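Local structure of Rbsd/fucu transport protein family protein (Streptococcus pneumoniae, 4A34) at residues M18-G21 with E25-L28; T88-I93 with T98-I103. The protein binds L-fucose and, as a fucose mutarotase of the RbsD/FucU family, probably interconverts the alpha and beta anomers of the sugar. All coordinates share one frame; numbering follows the deposited sequence.

Contact 1. Residues M18-G21 with E25-L28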
ATOM      1  N   MET I  18       4.927   3.421 -24.019  1.00 32.85           N
ATOM      2  CA  MET I  18       5.578   2.138 -24.270  1.00 33.36           C
ATOM      3  C   MET I  18       4.687   0.940 -23.942  1.00 32.69           C
ATOM      4  O   MET I  18       4.577   0.009 -24.741  1.00 32.37           O
ATOM      5  CB  MET I  18       6.887   2.051 -23.482  1.00 34.34           C
ATOM      6  CG  MET I  18       8.026   2.857 -24.073  1.00 37.17           C
ATOM      7  SD  MET I  18       8.642   1.999 -25.531  1.00 47.79           S
ATOM      8  CE  MET I  18       9.946   1.000 -24.798  1.00 45.20           C
ATOM      9  N   GLU I  19       4.052   0.964 -22.771  1.00 32.25           N
ATOM     10  CA  GLU I  19       3.247  -0.175 -22.327  1.00 32.12           C
ATOM     11  C   GLU I  19       1.875  -0.234 -23.002  1.00 32.35           C
ATOM     12  O   GLU I  19       1.157  -1.226 -22.872  1.00 32.61           O
ATOM     13  CB  GLU I  19       3.129  -0.225 -20.799  1.00 31.78           C
ATOM     14  CG  GLU I  19       2.400   0.935 -20.181  1.00 31.85           C
ATOM     15  CD  GLU I  19       2.689   1.111 -18.695  1.00 31.37           C
ATOM     16  OE1 GLU I  19       3.802   0.778 -18.235  1.00 28.49           O
ATOM     17  OE2 GLU I  19       1.788   1.607 -17.993  1.00 31.70           O
ATOM     18  N   MET I  20       1.517   0.827 -23.722  1.00 32.26           N
ATOM     19  CA  MET I  20       0.322   0.811 -24.566  1.00 32.16           C
ATOM     20  C   MET I  20       0.513  -0.148 -25.738  1.00 32.13           C
ATOM     21  O   MET I  20       1.580  -0.210 -26.342  1.00 31.86           O
ATOM     22  CB  MET I  20      -0.017   2.220 -25.075  1.00 31.97           C
ATOM     23  CG  MET I  20      -0.899   3.031 -24.140  1.00 31.94           C
ATOM     24  SD  MET I  20      -1.237   4.698 -24.738  1.00 33.43           S
ATOM     25  CE  MET I  20      -0.296   5.703 -23.618  1.00 32.38           C
ATOM     26  N   GLY I  21      -0.532  -0.901 -26.045  1.00 32.32           N
ATOM     27  CA  GLY I  21      -0.548  -1.737 -27.237  1.00 32.55           C
ATOM     28  C   GLY I  21      -1.593  -1.239 -28.216  1.00 32.75           C
ATOM     29  O   GLY I  21      -2.198  -0.178 -28.011  1.00 32.91           O
ATOM     30  N   GLU I  25      -6.059   3.805 -26.147  1.00 30.11           N
ATOM     31  CA  GLU I  25      -6.230   5.235 -26.393  1.00 29.53           C
ATOM     32  C   GLU I  25      -5.581   6.069 -25.289  1.00 29.37           C
ATOM     33  O   GLU I  25      -5.416   5.605 -24.161  1.00 28.87           O
ATOM     34  CB  GLU I  25      -7.710   5.584 -26.536  1.00 29.37           C
ATOM     35  CG  GLU I  25      -8.366   4.956 -27.758  1.00 29.16           C
ATOM     36  CD  GLU I  25      -9.877   5.084 -27.770  1.00 29.80           C
ATOM     37  OE1 GLU I  25     -10.420   6.007 -27.128  1.00 30.37           O
ATOM     38  OE2 GLU I  25     -10.533   4.259 -28.430  1.00 29.93           O
ATOM     39  N   ILE I  26      -5.194   7.293 -25.641  1.00 29.35           N
ATOM     40  CA  ILE I  26      -4.617   8.235 -24.687  1.00 29.25           C
ATOM     41  C   ILE I  26      -5.139   9.634 -24.960  1.00 29.32           C
ATOM     42  O   ILE I  26      -5.200  10.062 -26.110  1.00 29.43           O
ATOM     43  CB  ILE I  26      -3.054   8.226 -24.691  1.00 29.15           C
ATOM     44  CG1 ILE I  26      -2.518   9.260 -23.682  1.00 28.82           C
ATOM     45  CG2 ILE I  26      -2.509   8.435 -26.104  1.00 28.65           C
ATOM     46  CD1 ILE I  26      -1.046   9.283 -23.514  1.00 27.77           C
ATOM     47  N   VAL I  27      -5.503  10.336 -23.891  1.00 29.34           N
ATOM     48  CA  VAL I  27      -6.110  11.653 -23.993  1.00 29.32           C
ATOM     49  C   VAL I  27      -5.104  12.735 -23.663  1.00 29.53           C
ATOM     50  O   VAL I  27      -4.464  12.708 -22.610  1.00 29.45           O
ATOM     51  CB  VAL I  27      -7.335  11.794 -23.061  1.00 29.23           C
ATOM     52  CG1 VAL I  27      -7.990  13.145 -23.243  1.00 29.56           C
ATOM     53  CG2 VAL I  27      -8.350  10.690 -23.326  1.00 29.49           C
ATOM     54  N   LEU I  28      -4.963  13.690 -24.575  1.00 29.79           N
ATOM     55  CA  LEU I  28      -4.151  14.857 -24.312  1.00 30.23           C
ATOM     56  C   LEU I  28      -5.123  15.922 -23.843  1.00 30.41           C
ATOM     57  O   LEU I  28      -5.836  16.532 -24.642  1.00 30.61           O
ATOM     58  CB  LEU I  28      -3.370  15.278 -25.566  1.00 30.36           C
ATOM     59  CG  LEU I  28      -2.581  14.172 -26.300  1.00 31.48           C
ATOM     60  CD1 LEU I  28      -1.892  14.678 -27.571  1.00 32.04           C
ATOM     61  CD2 LEU I  28      -1.550  13.504 -25.395  1.00 30.88           C
TER
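Met-20 lays the sulfur and methyl end of its side chain over the flank of Ile-26. Its CE sits 3.7 Å from Ile-26 CD1 and 3.9 Å from Ile-26 CB, while SD lies 4.0 Å from the same CB, so the thioether straddles the branch point of the isoleucine. The two side chains meet at about a right angle. Met-20 runs extended through CG to SD and then bends (chi3 -109°), which turns CE along the isoleucine toward its far methyl. Ile-26 answers with a fully extended CG1 arm, CG1 opposite the backbone N (chi1 179°), and Ile-26 CG2 lies 4.2 Å from Met-20 SD. No hydrogen bond joins the segments; the contact is a small, buried apolar one. Met-20 is the first residue to leave helical geometry after helix 11-19, and its carbonyl O accepts a hydrogen bond from Lys-137 NZ, while its side chain also touches Tyr-119. On the strand, Glu-25 starts away from the helix, and its OE2 forms salt bridges with Arg-114 and Lys-136. Strand 25-29 runs in the sheet between parallel strand 120-124 and antiparallel strand 133-136, and the methionine packs the C-terminal end of helix 11-19 against it.

Contact 2. Residues T88-I93 with T98-I103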
ATOM      1  N   THR I  88      -3.933  24.116 -36.300  1.00 43.58           N
ATOM      2  CA  THR I  88      -2.618  23.710 -35.806  1.00 43.28           C
ATOM      3  C   THR I  88      -2.508  22.187 -35.670  1.00 43.58           C
ATOM      4  O   THR I  88      -1.515  21.589 -36.109  1.00 43.34           O
ATOM      5  CB  THR I  88      -2.322  24.365 -34.442  1.00 43.07           C
ATOM      6  OG1 THR I  88      -2.865  25.692 -34.416  1.00 42.49           O
ATOM      7  CG2 THR I  88      -0.833  24.417 -34.188  1.00 42.86           C
ATOM      8  N   TYR I  89      -3.535  21.572 -35.074  1.00 43.63           N
ATOM      9  CA  TYR I  89      -3.606  20.116 -34.939  1.00 43.92           C
ATOM     10  C   TYR I  89      -3.679  19.433 -36.293  1.00 44.39           C
ATOM     11  O   TYR I  89      -2.994  18.435 -36.527  1.00 44.13           O
ATOM     12  CB  TYR I  89      -4.822  19.676 -34.111  1.00 43.56           C
ATOM     13  CG  TYR I  89      -4.792  20.031 -32.645  1.00 42.55           C
ATOM     14  CD1 TYR I  89      -3.595  20.293 -31.982  1.00 42.19           C
ATOM     15  CD2 TYR I  89      -5.970  20.104 -31.918  1.00 41.48           C
ATOM     16  CE1 TYR I  89      -3.581  20.621 -30.629  1.00 41.28           C
ATOM     17  CE2 TYR I  89      -5.963  20.426 -30.575  1.00 41.01           C
ATOM     18  CZ  TYR I  89      -4.770  20.686 -29.941  1.00 40.14           C
ATOM     19  OH  TYR I  89      -4.778  21.006 -28.615  1.00 39.30           O
ATOM     20  N   ARG I  90      -4.535  19.967 -37.167  1.00 45.28           N
ATOM     21  CA  ARG I  90      -4.745  19.393 -38.497  1.00 46.28           C
ATOM     22  C   ARG I  90      -3.466  19.441 -39.335  1.00 46.82           C
ATOM     23  O   ARG I  90      -3.097  18.440 -39.954  1.00 46.58           O
ATOM     24  CB  ARG I  90      -5.943  20.042 -39.213  1.00 46.24           C
ATOM     25  CG  ARG I  90      -7.283  19.436 -38.802  1.00 46.12           C
ATOM     26  CD  ARG I  90      -8.429  19.901 -39.675  1.00 46.85           C
ATOM     27  NE  ARG I  90      -8.818  21.270 -39.360  1.00 47.14           N
ATOM     28  CZ  ARG I  90      -9.881  21.603 -38.635  1.00 47.91           C
ATOM     29  NH1 ARG I  90     -10.691  20.658 -38.152  1.00 47.57           N
ATOM     30  NH2 ARG I  90     -10.136  22.889 -38.397  1.00 47.29           N
ATOM     31  N   GLN I  91      -2.788  20.592 -39.306  1.00 47.85           N
ATOM     32  CA  GLN I  91      -1.446  20.762 -39.892  1.00 49.07           C
ATOM     33  C   GLN I  91      -0.455  19.698 -39.409  1.00 49.78           C
ATOM     34  O   GLN I  91       0.308  19.132 -40.197  1.00 49.96           O
ATOM     35  CB  GLN I  91      -0.870  22.124 -39.506  1.00 49.02           C
ATOM     36  CG  GLN I  91      -1.534  23.330 -40.123  1.00 49.69           C
ATOM     37  CD  GLN I  91      -0.890  24.628 -39.656  1.00 50.88           C
ATOM     38  OE1 GLN I  91      -0.318  24.705 -38.560  1.00 50.96           O
ATOM     39  NE2 GLN I  91      -0.977  25.658 -40.491  1.00 51.43           N
ATOM     40  N   MET I  92      -0.464  19.466 -38.097  1.00 50.44           N
ATOM     41  CA  MET I  92       0.433  18.547 -37.426  1.00 50.90           C
ATOM     42  C   MET I  92       0.139  17.114 -37.869  1.00 51.25           C
ATOM     43  O   MET I  92       1.038  16.400 -38.303  1.00 51.27           O
ATOM     44  CB  MET I  92       0.235  18.689 -35.911  1.00 50.97           C
ATOM     45  CG  MET I  92       1.415  18.308 -35.037  1.00 51.63           C
ATOM     46  SD  MET I  92       2.244  19.740 -34.324  1.00 53.30           S
ATOM     47  CE  MET I  92       3.504  20.070 -35.563  1.00 53.45           C
ATOM     48  N   ILE I  93      -1.129  16.716 -37.769  1.00 51.75           N
ATOM     49  CA  ILE I  93      -1.559  15.339 -38.034  1.00 52.07           C
ATOM     50  C   ILE I  93      -1.243  14.889 -39.455  1.00 52.51           C
ATOM     51  O   ILE I  93      -0.650  13.829 -39.649  1.00 52.63           O
ATOM     52  CB  ILE I  93      -3.061  15.142 -37.714  1.00 51.92           C
ATOM     53  CG1 ILE I  93      -3.272  15.135 -36.199  1.00 51.66           C
ATOM     54  CG2 ILE I  93      -3.587  13.849 -38.339  1.00 51.45           C
ATOM     55  CD1 ILE I  93      -4.712  15.359 -35.757  1.00 51.49           C
ATOM     56  N   THR I  98      -1.042  10.992 -41.602  1.00 52.62           N
ATOM     57  CA  THR I  98      -2.394  10.565 -41.241  1.00 52.06           C
ATOM     58  C   THR I  98      -3.467  11.362 -42.004  1.00 51.64           C
ATOM     59  O   THR I  98      -3.503  12.596 -41.948  1.00 51.52           O
ATOM     60  CB  THR I  98      -2.618  10.592 -39.695  1.00 52.05           C
ATOM     61  OG1 THR I  98      -1.727   9.661 -39.074  1.00 52.07           O
ATOM     62  CG2 THR I  98      -4.036  10.194 -39.327  1.00 51.70           C
ATOM     63  N   ASP I  99      -4.311  10.632 -42.734  1.00 51.02           N
ATOM     64  CA  ASP I  99      -5.466  11.196 -43.431  1.00 50.47           C
ATOM     65  C   ASP I  99      -6.353  11.906 -42.417  1.00 50.02           C
ATOM     66  O   ASP I  99      -6.746  11.303 -41.411  1.00 50.02           O
ATOM     67  CB  ASP I  99      -6.255  10.064 -44.112  1.00 50.55           C
ATOM     68  CG  ASP I  99      -7.272  10.565 -45.149  1.00 50.65           C
ATOM     69  OD1 ASP I  99      -7.689  11.746 -45.116  1.00 49.71           O
ATOM     70  OD2 ASP I  99      -7.662   9.743 -46.009  1.00 50.80           O
ATOM     71  N   LEU I 100      -6.670  13.176 -42.680  1.00 49.34           N
ATOM     72  CA  LEU I 100      -7.532  13.954 -41.789  1.00 48.88           C
ATOM     73  C   LEU I 100      -8.954  13.388 -41.675  1.00 48.86           C
ATOM     74  O   LEU I 100      -9.713  13.770 -40.785  1.00 48.92           O
ATOM     75  CB  LEU I 100      -7.577  15.423 -42.212  1.00 48.76           C
ATOM     76  CG  LEU I 100      -6.331  16.309 -42.073  1.00 48.33           C
ATOM     77  CD1 LEU I 100      -6.687  17.735 -42.455  1.00 47.31           C
ATOM     78  CD2 LEU I 100      -5.741  16.276 -40.671  1.00 47.82           C
ATOM     79  N   LYS I 101      -9.295  12.467 -42.574  1.00 48.75           N
ATOM     80  CA  LYS I 101     -10.588  11.782 -42.563  1.00 48.60           C
ATOM     81  C   LYS I 101     -10.823  10.970 -41.280  1.00 48.35           C
ATOM     82  O   LYS I 101     -11.971  10.655 -40.944  1.00 48.61           O
ATOM     83  CB  LYS I 101     -10.727  10.879 -43.800  1.00 48.50           C
ATOM     84  N   THR I 102      -9.742  10.640 -40.573  1.00 47.63           N
ATOM     85  CA  THR I 102      -9.833   9.866 -39.333  1.00 46.89           C
ATOM     86  C   THR I 102     -10.283  10.698 -38.129  1.00 46.54           C
ATOM     87  O   THR I 102     -10.695  10.136 -37.112  1.00 46.72           O
ATOM     88  CB  THR I 102      -8.498   9.134 -39.004  1.00 46.85           C
ATOM     89  OG1 THR I 102      -8.759   8.012 -38.154  1.00 46.35           O
ATOM     90  CG2 THR I 102      -7.519  10.062 -38.317  1.00 46.14           C
ATOM     91  N   ILE I 103     -10.194  12.025 -38.235  1.00 45.90           N
ATOM     92  CA  ILE I 103     -10.647  12.915 -37.164  1.00 45.32           C
ATOM     93  C   ILE I 103     -12.171  12.942 -37.096  1.00 45.20           C
ATOM     94  O   ILE I 103     -12.835  13.182 -38.110  1.00 45.79           O
ATOM     95  CB  ILE I 103     -10.122  14.364 -37.327  1.00 45.22           C
ATOM     96  CG1 ILE I 103      -8.595  14.401 -37.228  1.00 44.90           C
ATOM     97  CG2 ILE I 103     -10.749  15.296 -36.268  1.00 44.88           C
ATOM     98  CD1 ILE I 103      -7.979  15.735 -37.580  1.00 44.16           C
TER
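With chi1 near -70° in both Ile-93 and Ile-103, each CG1 stands opposite its own carbonyl carbon, and the two arms extend until their CD1 methyls meet at 3.8 Å. The second branch of Ile-93, CG2, packs instead on Thr-98, 3.7 Å from its CB and 3.8 Å from its methyl CG2. Leu-100 reaches from the 3-10 turn onto the helix: its CD2 lies 3.5 Å from Arg-90 O and 4.0 Å from Ile-93 CG2, while CD1 rests on the aliphatic part of Arg-90, 3.9 Å from Arg-90 CD. Arg-90 thus contributes methylenes, crossing both Leu-100 and Ile-103 at about a right angle. One weak backbone hydrogen bond, Thr-98 N to Ile-93 O at 3.5 Å, links the last helical residue to the returning chain. There Asp-99 forms an Asx turn at the start of the 3-10 turn 100-102: its OD1 accepts from Lys-101 N at 3.1 Å, the donor lying 55° out of the carboxylate plane. Thr-102 hydrogen-bonds to Asp-68, Ser-69 and Ser-70. Ile-93 and Ile-103 both also touch Ile-71, so the contact seats the C-terminal end of helix 85-93 on strand 71-74 beside strand 103-106, outermost in this chain.

Overall arrangement
From the N terminus, helix 11-19 comes first, and contact 1 closes the short loop between its C-terminal end and strand 25-29, which lies inside the sheet. The chain then passes through helix 35-38, strand 42-45, helix 50-60 and strand 71-74 before helix 85-93, whose end contact 2 joins to the loop leading into strand 103-106. The contacts are in series, neither nested nor crossing. The centres of contacts 1 and 2 are 18 Å apart; the nearest atoms of contacts 1 and 2 are about 6 Å apart, without touching. Each fastens a helix end to the chain that follows: contact 1 at a central strand, contact 2 at the loop and 3-10 turn that lead into the strand outermost in this chain.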